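Local atomic coordinates of beta-galactoside alpha-2,6-sialyltransferase (Photobacterium sp., PDB entry 2Z4T), a protein that probably transfers sialic acid from a CMP-linked donor to galactosides such as lactose, forming alpha-2,6 linkages. Residues Asn347-Ser352 and Asn356-Gly361; Ile429-Leu434 and Asp438-Ala443; His392-Ser397 and Lys459-Val464. All coordinates share one frame; numbering follows the deposited sequence.

Contact 1 of 3, residues Asn347-Ser352 and Asn356-Gly361; sequences NEYNSS and NFVFTG. With MG (magnesium ion), chain K; C5P (cytidine-5'-monophosphate), chain C.
Tyr-349 of helix 342-349 and Asn-356, the first residue of strand 356-360, meet at a magnesium site. The carbonyl O of Tyr-349 binds the magnesium ion at 2.5 Å, and Asn-356 belongs to the same site, which Ser-352, Leu-354 and Asp-399 complete. With CG beside its backbone N (chi1 -78°), the tyrosine ring extends alongside the start of the strand. The amide of Asn-356 meets the ring near CD1: its CG is 3.6 Å from Tyr-349 CD1, and the Asn-356 CB lies 4.0 Å from Tyr-349 CE1. Ring and amide planes are only 10° apart, the amide slanting past the CD1 side. Strand 356-360 runs between strands 399-403 and 443-447 in the six-stranded parallel sheet of a Rossmann-like half of the GT-B fold, so the metal site sits at the beginning of a central strand. Further along it, CG2 of Val-358 comes within 4.2 Å of Tyr-349 OH; that buried hydroxyl is hydrogen-bonded to the carbonyl O of Met-439, which fixes the far end of the ring. Phe-401 packs edge-to-face with the same ring. At the other end of the strand Gly-361 reaches the nucleotide: its carbonyl O accepts a nearly straight hydrogen bond (170°) from N4 of CMP, N to O 2.9 Å, with CB of Thr-360 near the same amino group.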
# COMPACT_ATOMS: atom_id res chain seq x y z
N ASN A 347 8.96 7.38 24.33
CA ASN A 347 9.94 7.42 25.43
C ASN A 347 11.11 8.31 25.06
O ASN A 347 11.53 9.13 25.86
CB ASN A 347 10.50 6.03 25.80
CG ASN A 347 9.48 5.14 26.46
OD1 ASN A 347 8.52 5.61 27.06
ND2 ASN A 347 9.70 3.83 26.36
N GLU A 348 11.63 8.13 23.84
CA GLU A 348 12.79 8.92 23.41
C GLU A 348 12.51 10.41 23.31
O GLU A 348 13.35 11.21 23.72
CB GLU A 348 13.38 8.37 22.12
CG GLU A 348 14.15 7.09 22.35
CD GLU A 348 14.15 6.19 21.13
OE1 GLU A 348 13.37 6.43 20.16
OE2 GLU A 348 14.96 5.23 21.14
N TYR A 349 11.33 10.77 22.80
CA TYR A 349 10.87 12.16 22.82
C TYR A 349 10.85 12.79 24.23
O TYR A 349 10.88 14.03 24.34
CB TYR A 349 9.45 12.29 22.23
CG TYR A 349 9.31 12.26 20.72
CD1 TYR A 349 10.41 12.40 19.88
CD2 TYR A 349 8.05 12.10 20.13
CE1 TYR A 349 10.26 12.37 18.49
CE2 TYR A 349 7.89 12.07 18.73
CZ TYR A 349 9.00 12.21 17.92
OH TYR A 349 8.88 12.21 16.56
N ASN A 350 10.87 11.97 25.30
CA ASN A 350 10.23 12.33 26.59
C ASN A 350 10.80 12.93 27.88
O ASN A 350 9.98 13.54 28.58
CB ASN A 350 9.17 11.31 27.01
CG ASN A 350 7.76 11.75 26.65
OD1 ASN A 350 6.80 10.97 26.71
ND2 ASN A 350 7.63 13.01 26.23
N SER A 351 12.04 12.79 28.37
CA SER A 351 13.25 12.05 28.05
C SER A 351 14.31 13.14 28.13
O SER A 351 15.18 13.13 29.01
CB SER A 351 13.32 11.37 26.72
OG SER A 351 14.63 10.86 26.63
N SER A 352 14.21 14.11 27.22
CA SER A 352 14.96 15.34 27.33
C SER A 352 14.01 16.55 27.41
O SER A 352 12.88 16.51 26.93
CB SER A 352 15.95 15.44 26.17
OG SER A 352 16.42 16.75 25.99
N ASN A 356 12.03 18.26 19.92
CA ASN A 356 12.62 17.23 19.08
C ASN A 356 12.60 17.55 17.60
O ASN A 356 11.59 18.02 17.06
CB ASN A 356 11.94 15.90 19.34
CG ASN A 356 11.80 15.62 20.81
OD1 ASN A 356 12.79 15.69 21.55
ND2 ASN A 356 10.59 15.37 21.25
N PHE A 357 13.72 17.26 16.95
CA PHE A 357 13.94 17.58 15.55
C PHE A 357 14.18 16.28 14.80
O PHE A 357 15.01 15.48 15.22
CB PHE A 357 15.15 18.51 15.43
CG PHE A 357 15.75 18.59 14.05
CD1 PHE A 357 14.94 18.76 12.92
CD2 PHE A 357 17.12 18.56 13.88
CE1 PHE A 357 15.50 18.84 11.65
CE2 PHE A 357 17.70 18.66 12.62
CZ PHE A 357 16.89 18.81 11.50
N VAL A 358 13.42 16.06 13.73
CA VAL A 358 13.67 14.91 12.86
C VAL A 358 14.23 15.41 11.55
O VAL A 358 13.61 16.25 10.89
CB VAL A 358 12.39 14.05 12.58
CG1 VAL A 358 12.68 12.96 11.51
CG2 VAL A 358 11.87 13.41 13.86
N PHE A 359 15.41 14.93 11.18
CA PHE A 359 15.93 15.19 9.86
C PHE A 359 15.51 14.04 8.97
O PHE A 359 15.72 12.87 9.33
CB PHE A 359 17.46 15.33 9.86
CG PHE A 359 18.04 15.41 8.48
CD1 PHE A 359 18.13 16.62 7.82
CD2 PHE A 359 18.44 14.25 7.81
CE1 PHE A 359 18.65 16.69 6.53
CE2 PHE A 359 18.96 14.30 6.52
CZ PHE A 359 19.06 15.53 5.87
N THR A 360 14.90 14.36 7.81
CA THR A 360 14.50 13.32 6.87
C THR A 360 15.51 13.22 5.73
O THR A 360 15.82 14.22 5.08
CB THR A 360 13.05 13.54 6.30
OG1 THR A 360 12.99 14.73 5.51
CG2 THR A 360 12.07 13.64 7.42
N GLY A 361 16.02 12.01 5.47
CA GLY A 361 17.09 11.84 4.48
C GLY A 361 16.58 11.46 3.10
O GLY A 361 15.38 11.31 2.90
MG MG K . 12.66 15.74 24.29
O3P C5P C . 11.95 10.45 -0.82
P C5P C . 10.93 9.81 -1.69
O1P C5P C . 11.59 8.63 -2.39
O2P C5P C . 10.16 10.82 -2.52
O5' C5P C . 9.84 9.25 -0.70
C5' C5P C . 8.87 8.30 -1.10
C4' C5P C . 8.31 7.73 0.20
O4' C5P C . 9.36 7.09 0.94
C3' C5P C . 7.80 8.79 1.16
O3' C5P C . 6.42 9.11 0.96
C2' C5P C . 7.94 8.09 2.49
O2' C5P C . 6.94 7.08 2.63
C1' C5P C . 9.21 7.31 2.35
N1 C5P C . 10.32 8.06 2.92
C2 C5P C . 10.52 8.03 4.33
N3 C5P C . 11.56 8.70 4.90
C4 C5P C . 12.42 9.41 4.13
C5 C5P C . 12.25 9.46 2.73
C6 C5P C . 11.18 8.76 2.14
O2 C5P C . 9.75 7.41 5.07
N4 C5P C . 13.46 10.05 4.73

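Contact 2 of 3, residues Ile429-Leu434 and Asp438-Ala443; sequences ISFEVL and DMLPDA. With C5P (cytidine-5'-monophosphate), chain C.
Leu-434 and Met-439 are joined backbone to backbone: Met-439 N donates a hydrogen bond to Leu-434 O, 2.7 Å long and with an N-H...O angle of 161°, lying in the carbonyl plane. Asp-438, with a positive phi of 59°, turns the chain back to allow it, closing helix 431-436 as the C-prime residue of a Schellman motif. The side chains then fold over this turn. CB of Leu-434 approaches CB of Met-439 at 4.2 Å, while CD1 of Leu-434 lies 3.6 Å from Met-439 O. Leu-440 comes in from the next position, its CD1 methyl 4.0 Å from Leu-434 CB and equally near CZ of Phe-431. Phe-431 and Leu-440 cross at about a right angle; CG of Phe-431 is anti to its own N (chi1 -172°), which carries the ring back to the leucine. The bent side chain of Met-439 leads away from Leu-434 and touches Lys-342 and Gln-346 of helix 342-349. The opposite end of the helix faces CMP. Phe-431 N donates a bent hydrogen bond to the base O2 at 2.8 Å, and Glu-432 OE1 accepts from the ribose O3' at 3.0 Å; OE2 lies implausibly close to O2', a doubtful detail. The N-H of Phe-431, near the helix start, and Glu-432 thus form part of the CMP pocket of this GT-B enzyme.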
# COMPACT_ATOMS: atom_id res chain seq x y z
N ILE A 429 10.52 2.55 8.13
CA ILE A 429 9.19 3.02 8.51
C ILE A 429 8.82 4.23 7.64
O ILE A 429 9.48 5.27 7.74
CB ILE A 429 9.15 3.42 10.02
CG1 ILE A 429 9.57 2.26 10.90
CG2 ILE A 429 7.78 3.93 10.42
CD1 ILE A 429 9.99 2.70 12.32
N SER A 430 7.80 4.10 6.79
CA SER A 430 7.34 5.28 6.04
C SER A 430 7.03 6.42 7.00
O SER A 430 6.40 6.21 8.04
CB SER A 430 6.13 4.97 5.18
OG SER A 430 6.57 4.63 3.88
N PHE A 431 7.51 7.61 6.68
CA PHE A 431 7.38 8.72 7.59
C PHE A 431 5.91 9.06 7.83
O PHE A 431 5.54 9.57 8.90
CB PHE A 431 8.16 9.93 7.08
CG PHE A 431 8.23 11.06 8.05
CD1 PHE A 431 8.94 10.93 9.24
CD2 PHE A 431 7.61 12.26 7.78
CE1 PHE A 431 9.03 12.01 10.16
CE2 PHE A 431 7.69 13.33 8.66
CZ PHE A 431 8.40 13.21 9.86
N GLU A 432 5.07 8.80 6.83
CA GLU A 432 3.69 9.16 7.06
C GLU A 432 2.99 8.33 8.15
O GLU A 432 1.98 8.77 8.70
CB GLU A 432 2.87 9.49 5.80
CG GLU A 432 3.15 8.79 4.52
CD GLU A 432 4.45 9.13 3.83
OE1 GLU A 432 4.57 10.14 3.11
OE2 GLU A 432 5.34 8.29 3.91
N VAL A 433 3.57 7.19 8.55
CA VAL A 433 2.99 6.51 9.68
C VAL A 433 3.18 7.32 10.96
O VAL A 433 2.32 7.28 11.86
CB VAL A 433 3.36 5.00 9.82
CG1 VAL A 433 3.82 4.39 8.51
CG2 VAL A 433 4.30 4.73 10.95
N LEU A 434 4.26 8.11 11.03
CA LEU A 434 4.42 9.01 12.18
C LEU A 434 3.35 10.09 12.17
O LEU A 434 2.88 10.51 13.22
CB LEU A 434 5.82 9.63 12.29
CG LEU A 434 7.12 8.83 12.35
CD1 LEU A 434 7.96 9.42 13.43
CD2 LEU A 434 6.98 7.32 12.56
N ASP A 438 0.20 10.35 15.04
CA ASP A 438 0.36 11.59 15.82
C ASP A 438 1.69 11.59 16.58
O ASP A 438 1.74 11.87 17.76
CB ASP A 438 -0.83 11.78 16.77
CG ASP A 438 -0.86 13.16 17.40
OD1 ASP A 438 -0.42 14.16 16.74
OD2 ASP A 438 -1.33 13.27 18.56
N MET A 439 2.76 11.25 15.86
CA MET A 439 4.11 11.08 16.41
C MET A 439 5.08 11.98 15.66
O MET A 439 6.28 11.71 15.59
CB MET A 439 4.56 9.62 16.28
CG MET A 439 3.96 8.64 17.31
SD MET A 439 4.18 9.21 19.01
CE MET A 439 5.94 8.95 19.26
N LEU A 440 4.55 13.05 15.09
CA LEU A 440 5.39 14.08 14.53
C LEU A 440 6.14 14.81 15.65
O LEU A 440 5.58 15.12 16.70
CB LEU A 440 4.55 15.05 13.70
CG LEU A 440 4.38 14.81 12.18
CD1 LEU A 440 4.88 13.48 11.68
CD2 LEU A 440 2.94 15.11 11.73
N PRO A 441 7.43 15.12 15.41
CA PRO A 441 8.26 15.84 16.35
C PRO A 441 7.87 17.32 16.33
O PRO A 441 6.95 17.68 15.59
CB PRO A 441 9.64 15.67 15.75
CG PRO A 441 9.36 15.69 14.29
CD PRO A 441 8.16 14.81 14.17
N ASP A 442 8.56 18.17 17.09
CA ASP A 442 8.32 19.61 17.00
C ASP A 442 8.84 20.24 15.72
O ASP A 442 8.27 21.22 15.25
CB ASP A 442 8.96 20.34 18.18
CG ASP A 442 8.53 19.76 19.48
OD1 ASP A 442 7.33 19.92 19.81
OD2 ASP A 442 9.36 19.11 20.14
N ALA A 443 9.92 19.71 15.16
CA ALA A 443 10.44 20.28 13.91
C ALA A 443 10.88 19.18 12.98
O ALA A 443 11.51 18.21 13.40
CB ALA A 443 11.59 21.25 14.18
O3P C5P C . 11.95 10.45 -0.82
P C5P C . 10.93 9.81 -1.69
O1P C5P C . 11.59 8.63 -2.39
O2P C5P C . 10.16 10.82 -2.52
O5' C5P C . 9.84 9.25 -0.70
C5' C5P C . 8.87 8.30 -1.10
C4' C5P C . 8.31 7.73 0.20
O4' C5P C . 9.36 7.09 0.94
C3' C5P C . 7.80 8.79 1.16
O3' C5P C . 6.42 9.11 0.96
C2' C5P C . 7.94 8.09 2.49
O2' C5P C . 6.94 7.08 2.63
C1' C5P C . 9.21 7.31 2.35
N1 C5P C . 10.32 8.06 2.92
C2 C5P C . 10.52 8.03 4.33
N3 C5P C . 11.56 8.70 4.90
C4 C5P C . 12.42 9.41 4.13
C5 C5P C . 12.25 9.46 2.73
C6 C5P C . 11.18 8.76 2.14
O2 C5P C . 9.75 7.41 5.07
N4 C5P C . 13.46 10.05 4.73

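Contact 3 of 3, residues His392-Ser397 and Lys459-Val464; sequences HYLGNS and KIKFIV
Leu-394 packs most closely here: its CD2 methyl rests 3.6 Å from CB of Lys-461 and 3.7 Å from CG of Lys-461, the two side chains crossing at about a right angle. The same methyl is 4.2 Å from CE2 of Phe-462, so a single leucine branch fits between two consecutive residues of the strand. Phe-462 holds its ring with CG between backbone N and carbonyl carbon (chi1 64°), which turns it to the loop; there its CE2 lies 3.7 Å from the carbonyl O of His-392. On this packed side the edge of the His-392 imidazole also points at the face of Phe-462, a wide edge-to-face pair with ring centres 6.0 Å apart and planes at 51°; the His-392 side chain also touches Leu-503 and Asn-384. Residues 392-397 belong to the beta-alpha-beta connection from strand 356-360 through helix 371-386 to strand 399-403, and the contact lays this connection over strand 460-465 of the same parallel Rossmann-like sheet. Val-381 and Ala-385 of that helix also touch the phenylalanine. The loose, solvent side belongs to Lys-461 beyond CG: its chain bends at chi2 and chi4, sending the ammonium away from Leu-394.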
# COMPACT_ATOMS: atom_id res chain seq x y z
N HIS A 392 20.44 28.83 8.64
CA HIS A 392 19.38 27.80 8.68
C HIS A 392 19.17 27.16 10.06
O HIS A 392 18.33 26.28 10.23
CB HIS A 392 19.58 26.76 7.58
CG HIS A 392 19.82 27.38 6.24
ND1 HIS A 392 18.83 28.07 5.57
CD2 HIS A 392 20.94 27.52 5.50
CE1 HIS A 392 19.33 28.58 4.46
NE2 HIS A 392 20.61 28.26 4.39
N TYR A 393 19.94 27.63 11.03
CA TYR A 393 19.84 27.20 12.40
C TYR A 393 18.38 27.14 12.80
O TYR A 393 17.63 28.09 12.54
CB TYR A 393 20.56 28.21 13.31
CG TYR A 393 20.56 27.85 14.77
CD1 TYR A 393 20.93 26.56 15.19
CD2 TYR A 393 20.22 28.79 15.74
CE1 TYR A 393 20.95 26.22 16.55
CE2 TYR A 393 20.24 28.44 17.11
CZ TYR A 393 20.60 27.16 17.49
OH TYR A 393 20.63 26.83 18.81
N LEU A 394 17.97 26.06 13.44
CA LEU A 394 16.57 25.94 13.86
C LEU A 394 16.11 27.05 14.83
O LEU A 394 14.92 27.38 14.84
CB LEU A 394 16.28 24.54 14.41
CG LEU A 394 16.31 23.47 13.30
CD1 LEU A 394 16.10 22.06 13.85
CD2 LEU A 394 15.31 23.77 12.20
N GLY A 395 17.04 27.64 15.58
CA GLY A 395 16.76 28.75 16.50
C GLY A 395 16.87 28.40 17.98
O GLY A 395 16.75 29.27 18.84
N ASN A 396 17.08 27.11 18.27
CA ASN A 396 17.11 26.58 19.63
C ASN A 396 17.81 25.23 19.60
O ASN A 396 17.92 24.63 18.54
CB ASN A 396 15.69 26.35 20.14
CG ASN A 396 15.06 27.62 20.69
OD1 ASN A 396 15.37 28.07 21.81
ND2 ASN A 396 14.17 28.22 19.91
N SER A 397 18.29 24.75 20.74
CA SER A 397 18.81 23.38 20.80
C SER A 397 17.67 22.35 20.78
O SER A 397 16.65 22.51 21.46
CB SER A 397 19.67 23.18 22.03
OG SER A 397 20.40 24.36 22.32
N LYS A 459 4.75 21.91 10.42
CA LYS A 459 5.84 21.14 10.99
C LYS A 459 7.19 21.35 10.30
O LYS A 459 8.24 21.21 10.93
CB LYS A 459 5.49 19.66 10.99
CG LYS A 459 4.40 19.30 11.94
CD LYS A 459 4.82 19.57 13.38
CE LYS A 459 4.04 18.63 14.29
NZ LYS A 459 4.13 18.93 15.73
N ILE A 460 7.15 21.72 9.01
CA ILE A 460 8.33 21.87 8.17
C ILE A 460 9.15 23.13 8.46
O ILE A 460 8.65 24.24 8.31
CB ILE A 460 7.91 21.91 6.69
CG1 ILE A 460 6.93 20.75 6.38
CG2 ILE A 460 9.15 21.92 5.78
CD1 ILE A 460 6.39 20.75 4.91
N LYS A 461 10.41 22.96 8.84
CA LYS A 461 11.32 24.10 9.02
C LYS A 461 12.03 24.50 7.74
O LYS A 461 12.12 25.68 7.46
CB LYS A 461 12.32 23.84 10.14
CG LYS A 461 11.67 23.76 11.52
CD LYS A 461 10.57 24.83 11.70
CE LYS A 461 10.11 24.95 13.15
NZ LYS A 461 9.20 23.82 13.53
N PHE A 462 12.53 23.54 6.97
CA PHE A 462 13.07 23.84 5.65
C PHE A 462 13.24 22.56 4.83
O PHE A 462 13.37 21.47 5.39
CB PHE A 462 14.39 24.64 5.71
CG PHE A 462 15.54 23.92 6.36
CD1 PHE A 462 16.33 23.03 5.64
CD2 PHE A 462 15.86 24.16 7.69
CE1 PHE A 462 17.41 22.35 6.24
CE2 PHE A 462 16.94 23.50 8.31
CZ PHE A 462 17.72 22.59 7.58
N ILE A 463 13.23 22.72 3.52
CA ILE A 463 13.45 21.62 2.61
C ILE A 463 14.67 21.93 1.77
O ILE A 463 14.90 23.06 1.39
CB ILE A 463 12.22 21.39 1.71
CG1 ILE A 463 10.99 21.04 2.55
CG2 ILE A 463 12.49 20.29 0.70
CD1 ILE A 463 9.72 20.92 1.74
N VAL A 464 15.49 20.93 1.48
CA VAL A 464 16.67 21.20 0.68
C VAL A 464 16.66 20.25 -0.49
O VAL A 464 16.41 19.06 -0.32
CB VAL A 464 17.97 21.07 1.50
CG1 VAL A 464 19.19 21.22 0.60
CG2 VAL A 464 17.99 22.09 2.62

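Following the chain, contact 1 comes first, closing the short loop from helix 342-349 into strand 356-360. Helix 371-386 then leads to 392-397, which opens contact 3; that contact closes only at 459-464, with 61 residues between. Within this long loop lies the whole of contact 2, whose own short loop takes the end of helix 431-436 into strand 443-447. Among the links between them are a probable hydrogen bond from Asn-356 N to Asp-442 OD2, another from Lys-459 NZ to Pro-441 O, and the packing of Leu-394 CD1 on the Phe-357 ring. Contacts 1 and 2 border CMP, whereas contact 3, farther out, joins strand 460-465 to the loop before strand 399-403.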